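Local structure of serine protease inhibitor 1 (Coprinopsis cinerea, 3VWC) at residues Tyr7-Lys12 against His106-Pro111; Lys60-Ala65 against Leu71-Leu76; Val64-Gly69 against Val99-Thr104. The protein probably inhibits serine proteases, as a beta-trefoil member of the peptidase inhibitor I66 family. One frame throughout, in Å; residues are numbered along the deposited sequence.

Contact 1 (Tyr7-Lys12 against His106-Pro111)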
loop_
_atom_site.group_PDB
_atom_site.type_symbol
_atom_site.label_atom_id
_atom_site.label_comp_id
_atom_site.label_asym_id
_atom_site.label_seq_id
_atom_site.Cartn_x
_atom_site.Cartn_y
_atom_site.Cartn_z
ATOM N N TYR A 7 11.006 2.804 -3.071
ATOM C CA TYR A 7 10.290 3.838 -2.295
ATOM C C TYR A 7 10.083 3.473 -0.833
ATOM O O TYR A 7 9.702 2.331 -0.537
ATOM C CB TYR A 7 8.890 4.039 -2.892
ATOM C CG TYR A 7 8.909 4.698 -4.247
ATOM C CD1 TYR A 7 8.794 6.075 -4.391
ATOM C CD2 TYR A 7 9.008 3.922 -5.413
ATOM C CE1 TYR A 7 8.794 6.676 -5.612
ATOM C CE2 TYR A 7 9.009 4.529 -6.666
ATOM C CZ TYR A 7 8.889 5.893 -6.753
ATOM O OH TYR A 7 8.887 6.540 -7.965
ATOM N N GLU A 8 10.120 4.481 0.036
ATOM C CA GLU A 8 9.566 4.365 1.390
ATOM C C GLU A 8 8.115 4.816 1.315
ATOM O O GLU A 8 7.773 5.660 0.486
ATOM C CB GLU A 8 10.303 5.280 2.363
ATOM C CG GLU A 8 11.715 4.805 2.673
ATOM C CD GLU A 8 12.163 5.202 4.077
ATOM O OE1 GLU A 8 11.613 6.185 4.628
ATOM O OE2 GLU A 8 13.041 4.508 4.638
ATOM N N VAL A 9 7.249 4.082 1.982
ATOM C CA VAL A 9 5.804 4.366 1.898
ATOM C C VAL A 9 5.219 4.650 3.272
ATOM O O VAL A 9 5.385 3.832 4.167
ATOM C CB VAL A 9 5.042 3.190 1.252
ATOM C CG1 VAL A 9 3.549 3.485 1.134
ATOM C CG2 VAL A 9 5.644 2.834 -0.076
ATOM N N THR A 10 4.585 5.806 3.470
ATOM C CA THR A 10 3.906 6.105 4.737
ATOM C C THR A 10 2.434 6.410 4.495
ATOM O O THR A 10 2.035 6.780 3.390
ATOM C CB THR A 10 4.499 7.343 5.421
ATOM O OG1 THR A 10 4.531 8.439 4.475
ATOM C CG2 THR A 10 5.926 7.029 5.884
ATOM N N SER A 11 1.640 6.149 5.514
ATOM C CA SER A 11 0.214 6.499 5.542
ATOM C C SER A 11 -0.024 7.948 5.918
ATOM O O SER A 11 0.527 8.424 6.882
ATOM C CB SER A 11 -0.493 5.610 6.550
ATOM O OG SER A 11 -1.831 6.067 6.816
ATOM N N LYS A 12 -0.877 8.660 5.176
ATOM C CA LYS A 12 -1.183 10.030 5.523
ATOM C C LYS A 12 -2.000 10.141 6.811
ATOM O O LYS A 12 -2.066 11.215 7.401
ATOM C CB LYS A 12 -1.938 10.707 4.367
ATOM C CG LYS A 12 -1.031 11.084 3.159
ATOM C CD LYS A 12 -0.229 12.376 3.387
ATOM C CE LYS A 12 -1.037 13.583 3.035
ATOM N NZ LYS A 12 -0.320 14.783 3.548
ATOM N N HIS A 106 -10.705 -2.143 -5.729
ATOM C CA HIS A 106 -10.682 -1.775 -4.313
ATOM C C HIS A 106 -9.272 -1.315 -4.002
ATOM O O HIS A 106 -8.295 -1.833 -4.548
ATOM C CB HIS A 106 -11.020 -2.995 -3.475
ATOM C CG HIS A 106 -12.433 -3.443 -3.619
ATOM N ND1 HIS A 106 -12.966 -4.487 -2.889
ATOM C CD2 HIS A 106 -13.431 -2.977 -4.402
ATOM C CE1 HIS A 106 -14.235 -4.646 -3.223
ATOM N NE2 HIS A 106 -14.552 -3.728 -4.123
ATOM N N GLY A 107 -9.136 -0.301 -3.132
ATOM C CA GLY A 107 -7.855 0.352 -2.935
ATOM C C GLY A 107 -7.346 0.231 -1.489
ATOM O O GLY A 107 -8.106 -0.156 -0.594
ATOM N N TRP A 108 -6.101 0.650 -1.263
ATOM C CA TRP A 108 -5.503 0.554 0.065
ATOM C C TRP A 108 -6.223 1.546 0.983
ATOM O O TRP A 108 -6.359 2.749 0.633
ATOM C CB TRP A 108 -4.034 0.886 0.019
ATOM C CG TRP A 108 -3.111 -0.073 -0.700
ATOM C CD1 TRP A 108 -3.457 -1.128 -1.516
ATOM C CD2 TRP A 108 -1.713 0.001 -0.678
ATOM N NE1 TRP A 108 -2.319 -1.742 -1.973
ATOM C CE2 TRP A 108 -1.229 -1.046 -1.513
ATOM C CE3 TRP A 108 -0.785 0.886 -0.065
ATOM C CZ2 TRP A 108 0.146 -1.232 -1.735
ATOM C CZ3 TRP A 108 0.601 0.675 -0.275
ATOM C CH2 TRP A 108 1.044 -0.395 -1.096
ATOM N N VAL A 109 -6.497 1.095 2.201
ATOM C CA VAL A 109 -7.113 1.949 3.221
ATOM C C VAL A 109 -6.503 1.657 4.608
ATOM O O VAL A 109 -6.386 0.493 5.056
ATOM C CB VAL A 109 -8.652 1.716 3.325
ATOM C CG1 VAL A 109 -9.266 2.561 4.439
ATOM C CG2 VAL A 109 -9.323 2.047 1.990
ATOM N N VAL A 110 -5.995 2.704 5.268
ATOM C CA VAL A 110 -5.568 2.581 6.680
ATOM C C VAL A 110 -6.657 3.292 7.490
ATOM O O VAL A 110 -6.857 4.508 7.326
ATOM C CB VAL A 110 -4.206 3.284 6.888
ATOM C CG1 VAL A 110 -3.860 3.387 8.431
ATOM C CG2 VAL A 110 -3.146 2.494 6.192
ATOM N N PRO A 111 -7.423 2.551 8.324
ATOM C CA PRO A 111 -8.473 3.247 9.097
ATOM C C PRO A 111 -7.911 4.364 9.972
ATOM O O PRO A 111 -6.774 4.293 10.483
ATOM C CB PRO A 111 -9.062 2.142 9.985
ATOM C CG PRO A 111 -8.688 0.834 9.325
ATOM C CD PRO A 111 -7.372 1.088 8.615
#
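Ser11 and Val110 are brought together by matching torsions: in the first, chi1 of 169° carries OG opposite the backbone N, and in the second, chi1 of 170° does the same for CG1. Both residues direct their CB atoms at the other segment, and the serine oxygen ends up against the branch point of the valine. Ser11 OG lies 3.7 Å from Val110 CB and also 3.7 Å from Val110 CG1. The second methyl is hardly farther away, with Val110 CG2 at 3.9 Å from Ser11 OG and at 4.1 Å from Ser11 CB. This is van der Waals contact of a polar atom with an apolar surface. The oxygen finds its hydrogen bond instead with the backbone N of Val13, two residues on, and so presents itself to Val110 already satisfied.

The second point of touch lies two residues back along each segment. Val9 CG1 comes to the rim of the Trp108 indole, close to the plane of the ring, and stops 4.3 Å from CZ3. The beta-trefoil fold is what brings these distant pieces of chain together: strand 5-11 and strand 107-109 do not pair with each other, and their side chains meet in the interior, the centre of the contact lying about 4 Å from the centre of the chain. No hydrogen bond links the segments, and the closest CA atoms, those of Ser11 and Val110, are 7.1 Å apart, too far for sheet pairing. The two segments bury 117 Å² between them; the indole has further neighbours. Trp84 and Phe141 meet it edge-to-face, and the ring of Trp46 meets it with the planes at about 45°. Phe143 of strand 141-145 also touches the Val9 side chain.

Contact 2 (Lys60-Ala65 against Leu71-Leu76)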
loop_
_atom_site.group_PDB
_atom_site.type_symbol
_atom_site.label_atom_id
_atom_site.label_comp_id
_atom_site.label_asym_id
_atom_site.label_seq_id
_atom_site.Cartn_x
_atom_site.Cartn_y
_atom_site.Cartn_z
ATOM N N LYS A 60 9.481 -6.397 1.116
ATOM C CA LYS A 60 10.471 -7.417 1.460
ATOM C C LYS A 60 10.500 -8.557 0.432
ATOM O O LYS A 60 10.618 -9.738 0.771
ATOM C CB LYS A 60 10.243 -7.910 2.891
ATOM C CG LYS A 60 10.557 -6.803 3.874
ATOM C CD LYS A 60 10.414 -7.249 5.325
ATOM C CE LYS A 60 10.753 -6.118 6.299
ATOM N NZ LYS A 60 10.740 -6.577 7.753
ATOM N N GLY A 61 10.370 -8.188 -0.838
ATOM C CA GLY A 61 10.689 -9.100 -1.926
ATOM C C GLY A 61 9.475 -9.842 -2.432
ATOM O O GLY A 61 9.582 -10.682 -3.309
ATOM N N ALA A 62 8.324 -9.650 -1.776
ATOM C CA ALA A 62 7.109 -10.334 -2.185
ATOM C C ALA A 62 6.065 -9.358 -2.736
ATOM O O ALA A 62 5.824 -8.290 -2.113
ATOM C CB ALA A 62 6.505 -11.135 -1.028
ATOM N N PRO A 63 5.335 -9.772 -3.776
ATOM C CA PRO A 63 4.373 -8.828 -4.363
ATOM C C PRO A 63 3.132 -8.823 -3.482
ATOM O O PRO A 63 2.793 -9.848 -2.894
ATOM C CB PRO A 63 4.063 -9.447 -5.742
ATOM C CG PRO A 63 4.279 -10.941 -5.557
ATOM C CD PRO A 63 5.477 -11.002 -4.594
ATOM N N VAL A 64 2.436 -7.687 -3.381
ATOM C CA VAL A 64 1.242 -7.622 -2.551
ATOM C C VAL A 64 -0.056 -7.753 -3.323
ATOM O O VAL A 64 -0.128 -7.431 -4.539
ATOM C CB VAL A 64 1.254 -6.365 -1.636
ATOM C CG1 VAL A 64 2.519 -6.241 -0.843
ATOM C CG2 VAL A 64 1.164 -5.042 -2.442
ATOM N N ALA A 65 -1.081 -8.268 -2.661
ATOM C CA ALA A 65 -2.316 -8.624 -3.271
ATOM C C ALA A 65 -3.400 -8.600 -2.199
ATOM O O ALA A 65 -3.093 -8.779 -1.000
ATOM C CB ALA A 65 -2.172 -10.039 -3.899
ATOM N N LEU A 71 -4.745 -6.429 2.906
ATOM C CA LEU A 71 -3.532 -6.418 2.053
ATOM C C LEU A 71 -2.436 -7.341 2.556
ATOM O O LEU A 71 -2.051 -7.262 3.731
ATOM C CB LEU A 71 -3.001 -4.979 1.950
ATOM C CG LEU A 71 -1.818 -4.805 1.022
ATOM C CD1 LEU A 71 -2.203 -5.097 -0.436
ATOM C CD2 LEU A 71 -1.280 -3.365 1.149
ATOM N N PHE A 72 -1.985 -8.279 1.704
ATOM C CA PHE A 72 -0.903 -9.223 2.109
ATOM C C PHE A 72 0.231 -9.243 1.112
ATOM O O PHE A 72 0.002 -8.949 -0.060
ATOM C CB PHE A 72 -1.426 -10.653 2.133
ATOM C CG PHE A 72 -2.505 -10.907 3.172
ATOM C CD1 PHE A 72 -2.157 -11.565 4.355
ATOM C CD2 PHE A 72 -3.849 -10.718 2.889
ATOM C CE1 PHE A 72 -3.172 -11.904 5.268
ATOM C CE2 PHE A 72 -4.900 -11.081 3.764
ATOM C CZ PHE A 72 -4.553 -11.717 4.968
ATOM N N ALA A 73 1.404 -9.636 1.580
ATOM C CA ALA A 73 2.474 -10.109 0.723
ATOM C C ALA A 73 2.297 -11.592 0.395
ATOM O O ALA A 73 1.969 -12.424 1.281
ATOM C CB ALA A 73 3.786 -9.823 1.333
ATOM N N ASP A 74 2.420 -11.912 -0.898
ATOM C CA ASP A 74 2.211 -13.298 -1.389
ATOM C C ASP A 74 3.560 -14.002 -1.395
ATOM O O ASP A 74 4.471 -13.649 -2.151
ATOM C CB ASP A 74 1.569 -13.311 -2.788
ATOM C CG ASP A 74 1.244 -14.723 -3.313
ATOM O OD1 ASP A 74 1.389 -15.712 -2.554
ATOM O OD2 ASP A 74 0.931 -14.808 -4.539
ATOM N N LEU A 75 3.718 -14.921 -0.453
ATOM C CA LEU A 75 4.939 -15.678 -0.338
ATOM C C LEU A 75 4.854 -16.960 -1.168
ATOM O O LEU A 75 5.881 -17.481 -1.544
ATOM C CB LEU A 75 5.270 -15.969 1.151
ATOM C CG LEU A 75 6.092 -14.864 1.839
ATOM C CD1 LEU A 75 5.371 -13.526 1.802
ATOM C CD2 LEU A 75 6.414 -15.236 3.292
ATOM N N LEU A 76 3.653 -17.527 -1.331
ATOM C CA LEU A 76 3.500 -18.856 -1.988
ATOM C C LEU A 76 3.447 -18.761 -3.505
ATOM O O LEU A 76 3.923 -19.682 -4.217
ATOM C CB LEU A 76 2.256 -19.603 -1.460
ATOM C CG LEU A 76 1.992 -20.995 -2.055
ATOM C CD1 LEU A 76 3.126 -21.954 -1.671
ATOM C CD2 LEU A 76 0.631 -21.561 -1.653
#
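Backbone hydrogen bonds define the register of Ala65 with Phe72, the hydrogen-bonded pair of an antiparallel hairpin. Phe72 N reaches Ala65 O at 3.0 Å and is nearly straight, with 171° at the hydrogen; the return bond from Ala65 N to Phe72 O is 2.9 Å but more bent, at 154°. A third bond, from Asp74 N to Pro63 O, also measures 2.9 Å. Its reciprocal cannot form, since Pro63 has no N-H: the ring carbon Pro63 CD faces Asp74 O instead, 3.7 Å away.

A weaker polar term comes from the non-hydrogen-bonded pair Val64 and Ala73, where the CA-H of Val64 makes a bent contact with Phe72 O, CA and O 3.1 Å apart. Phe72 O therefore receives both this contact and the amide of Ala65.

Apolar contacts cover the face that carries Val64 and Ala73. Leu71, with CG opposite its backbone N (chi1 -176°), sends CD1 to within 3.9 Å of Val64 CB. Toward the open end of the hairpin, Ala62 CB packs on Ala73 CB at 3.8 Å and on Leu75 CD1 at 3.9 Å. Trp108 of strand 107-109 lies against Val64 and Leu71 from the protein interior.

Main-chain bonding thus fixes the register of the two strands, while small and branched apolar groups turn one face of the hairpin toward the trefoil interior.

Contact 3 (Val64-Gly69 against Val99-Thr104)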
loop_
_atom_site.group_PDB
_atom_site.type_symbol
_atom_site.label_atom_id
_atom_site.label_comp_id
_atom_site.label_asym_id
_atom_site.label_seq_id
_atom_site.Cartn_x
_atom_site.Cartn_y
_atom_site.Cartn_z
ATOM N N VAL A 64 2.436 -7.687 -3.381
ATOM C CA VAL A 64 1.242 -7.622 -2.551
ATOM C C VAL A 64 -0.056 -7.753 -3.323
ATOM O O VAL A 64 -0.128 -7.431 -4.539
ATOM C CB VAL A 64 1.254 -6.365 -1.636
ATOM C CG1 VAL A 64 2.519 -6.241 -0.843
ATOM C CG2 VAL A 64 1.164 -5.042 -2.442
ATOM N N ALA A 65 -1.081 -8.268 -2.661
ATOM C CA ALA A 65 -2.316 -8.624 -3.271
ATOM C C ALA A 65 -3.400 -8.600 -2.199
ATOM O O ALA A 65 -3.093 -8.779 -1.000
ATOM C CB ALA A 65 -2.172 -10.039 -3.899
ATOM N N PRO A 66 -4.645 -8.417 -2.598
ATOM C CA PRO A 66 -5.786 -8.321 -1.699
ATOM C C PRO A 66 -6.371 -9.696 -1.434
ATOM O O PRO A 66 -6.346 -10.557 -2.314
ATOM C CB PRO A 66 -6.791 -7.454 -2.481
ATOM C CG PRO A 66 -6.480 -7.781 -3.958
ATOM C CD PRO A 66 -4.974 -8.049 -4.000
ATOM N N GLN A 67 -6.828 -9.931 -0.211
ATOM C CA GLN A 67 -7.519 -11.174 0.101
ATOM C C GLN A 67 -8.465 -10.903 1.272
ATOM O O GLN A 67 -8.071 -10.314 2.266
ATOM C CB GLN A 67 -6.498 -12.254 0.438
ATOM C CG GLN A 67 -7.104 -13.590 0.844
ATOM C CD GLN A 67 -6.048 -14.609 1.136
ATOM O OE1 GLN A 67 -5.473 -15.181 0.210
ATOM N NE2 GLN A 67 -5.644 -14.708 2.406
ATOM N N GLU A 68 -9.753 -11.146 1.051
ATOM C CA GLU A 68 -10.782 -10.930 2.053
ATOM C C GLU A 68 -10.645 -9.552 2.670
ATOM O O GLU A 68 -10.662 -9.407 3.903
ATOM C CB GLU A 68 -10.748 -12.015 3.130
ATOM C CG GLU A 68 -11.187 -13.414 2.627
ATOM C CD GLU A 68 -11.247 -14.440 3.781
ATOM O OE1 GLU A 68 -10.212 -14.714 4.435
ATOM O OE2 GLU A 68 -12.360 -14.910 4.084
ATOM N N GLY A 69 -10.490 -8.549 1.820
ATOM C CA GLY A 69 -10.551 -7.169 2.297
ATOM C C GLY A 69 -9.294 -6.609 2.925
ATOM O O GLY A 69 -9.319 -5.527 3.498
ATOM N N VAL A 99 -3.765 3.998 -4.223
ATOM C CA VAL A 99 -3.323 2.693 -4.747
ATOM C C VAL A 99 -4.572 1.846 -4.880
ATOM O O VAL A 99 -5.171 1.462 -3.857
ATOM C CB VAL A 99 -2.305 2.002 -3.790
ATOM C CG1 VAL A 99 -1.843 0.700 -4.415
ATOM C CG2 VAL A 99 -1.149 2.923 -3.524
ATOM N N VAL A 100 -5.017 1.577 -6.130
ATOM C CA VAL A 100 -6.291 0.913 -6.381
ATOM C C VAL A 100 -6.088 -0.362 -7.204
ATOM O O VAL A 100 -5.343 -0.380 -8.160
ATOM C CB VAL A 100 -7.290 1.849 -7.131
ATOM C CG1 VAL A 100 -8.605 1.124 -7.398
ATOM C CG2 VAL A 100 -7.601 3.035 -6.226
ATOM N N ASN A 101 -6.671 -1.472 -6.761
ATOM C CA ASN A 101 -6.396 -2.725 -7.483
ATOM C C ASN A 101 -6.946 -2.620 -8.921
ATOM O O ASN A 101 -8.124 -2.287 -9.090
ATOM C CB ASN A 101 -7.024 -3.923 -6.737
ATOM C CG ASN A 101 -6.409 -5.219 -7.159
ATOM O OD1 ASN A 101 -5.417 -5.696 -6.563
ATOM N ND2 ASN A 101 -7.084 -5.882 -8.083
ATOM N N ALA A 102 -6.151 -3.069 -9.887
ATOM C CA ALA A 102 -6.534 -2.994 -11.308
ATOM C C ALA A 102 -7.717 -3.899 -11.679
ATOM O O ALA A 102 -8.492 -3.570 -12.597
ATOM C CB ALA A 102 -5.345 -3.304 -12.184
ATOM N N SER A 103 -7.839 -5.039 -10.996
ATOM C CA SER A 103 -8.906 -5.983 -11.286
ATOM C C SER A 103 -10.106 -5.894 -10.349
ATOM O O SER A 103 -11.259 -5.928 -10.809
ATOM C CB SER A 103 -8.342 -7.400 -11.418
ATOM O OG SER A 103 -7.683 -7.769 -10.221
ATOM N N THR A 104 -9.877 -5.679 -9.037
ATOM C CA THR A 104 -10.987 -5.671 -8.097
ATOM C C THR A 104 -11.602 -4.285 -7.890
ATOM O O THR A 104 -12.700 -4.166 -7.352
ATOM C CB THR A 104 -10.596 -6.230 -6.723
ATOM O OG1 THR A 104 -9.691 -5.303 -6.088
ATOM C CG2 THR A 104 -9.897 -7.588 -6.849
#
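Pro66 meets Asn101 and Thr104 with the CG-CD edge of its ring. Its CB sets out toward segment 99-104 yet has no atom of that segment within 4.2 Å. The next carbon makes the contact: Pro66 CG sits 4.1 Å from Asn101 CG, the centre of the amide, and 4.5 Å from the methyl Thr104 CG2, a marginal touch. At CD, where the ring turns back to the backbone N, the amide is met once more, through the atom modelled as OD1, 3.5 Å from Pro66 CD. The amide has probably been built turned over, so whether oxygen or nitrogen lies there is doubtful.

The two side chains cross at about a right angle. Asn101 reaches this position with CG opposite its backbone N (chi1 -161°), which extends the amide from the end of strand 96-101 toward the proline. Since the CA atoms of Pro66 and Asn101 are 8.1 Å apart, side chains alone span the gap between strands 62-67 and 96-101 of the trefoil sheet. Trp84 of strand 84-88 touches both Pro66 and Asn101, while Asp81 touches Asn101 and Thr104 and accepts a hydrogen bond from Ser103 OG.

With no hydrogen bond across and 85 Å² buried, the contact rests on van der Waals fit, and the proline ring would offer carbon to the amide whichever way that group is turned.

How the contacts relate
All three contacts belong to one beta-trefoil chain, with centres 11 to 15 Å apart. Of the three, contact 1 spans the longest stretch of chain, and the loop it closes contains contacts 2 and 3, which both start from strand 62-67 and share Val64 and Ala65. Trp108 of contact 1 is one point where they meet: its CE2 packs 3.5 Å from Leu71 CD2 of contact 2, its CZ2 4.0 Å from Val64 CG2, and its backbone N probably bonds to Val99 O, 2.9 Å away in the 99-104 segment. The local hairpin of contact 2 is thereby tied to long-range closure, in a helix-free scaffold of strands and loops, that of a probable serine protease inhibitor.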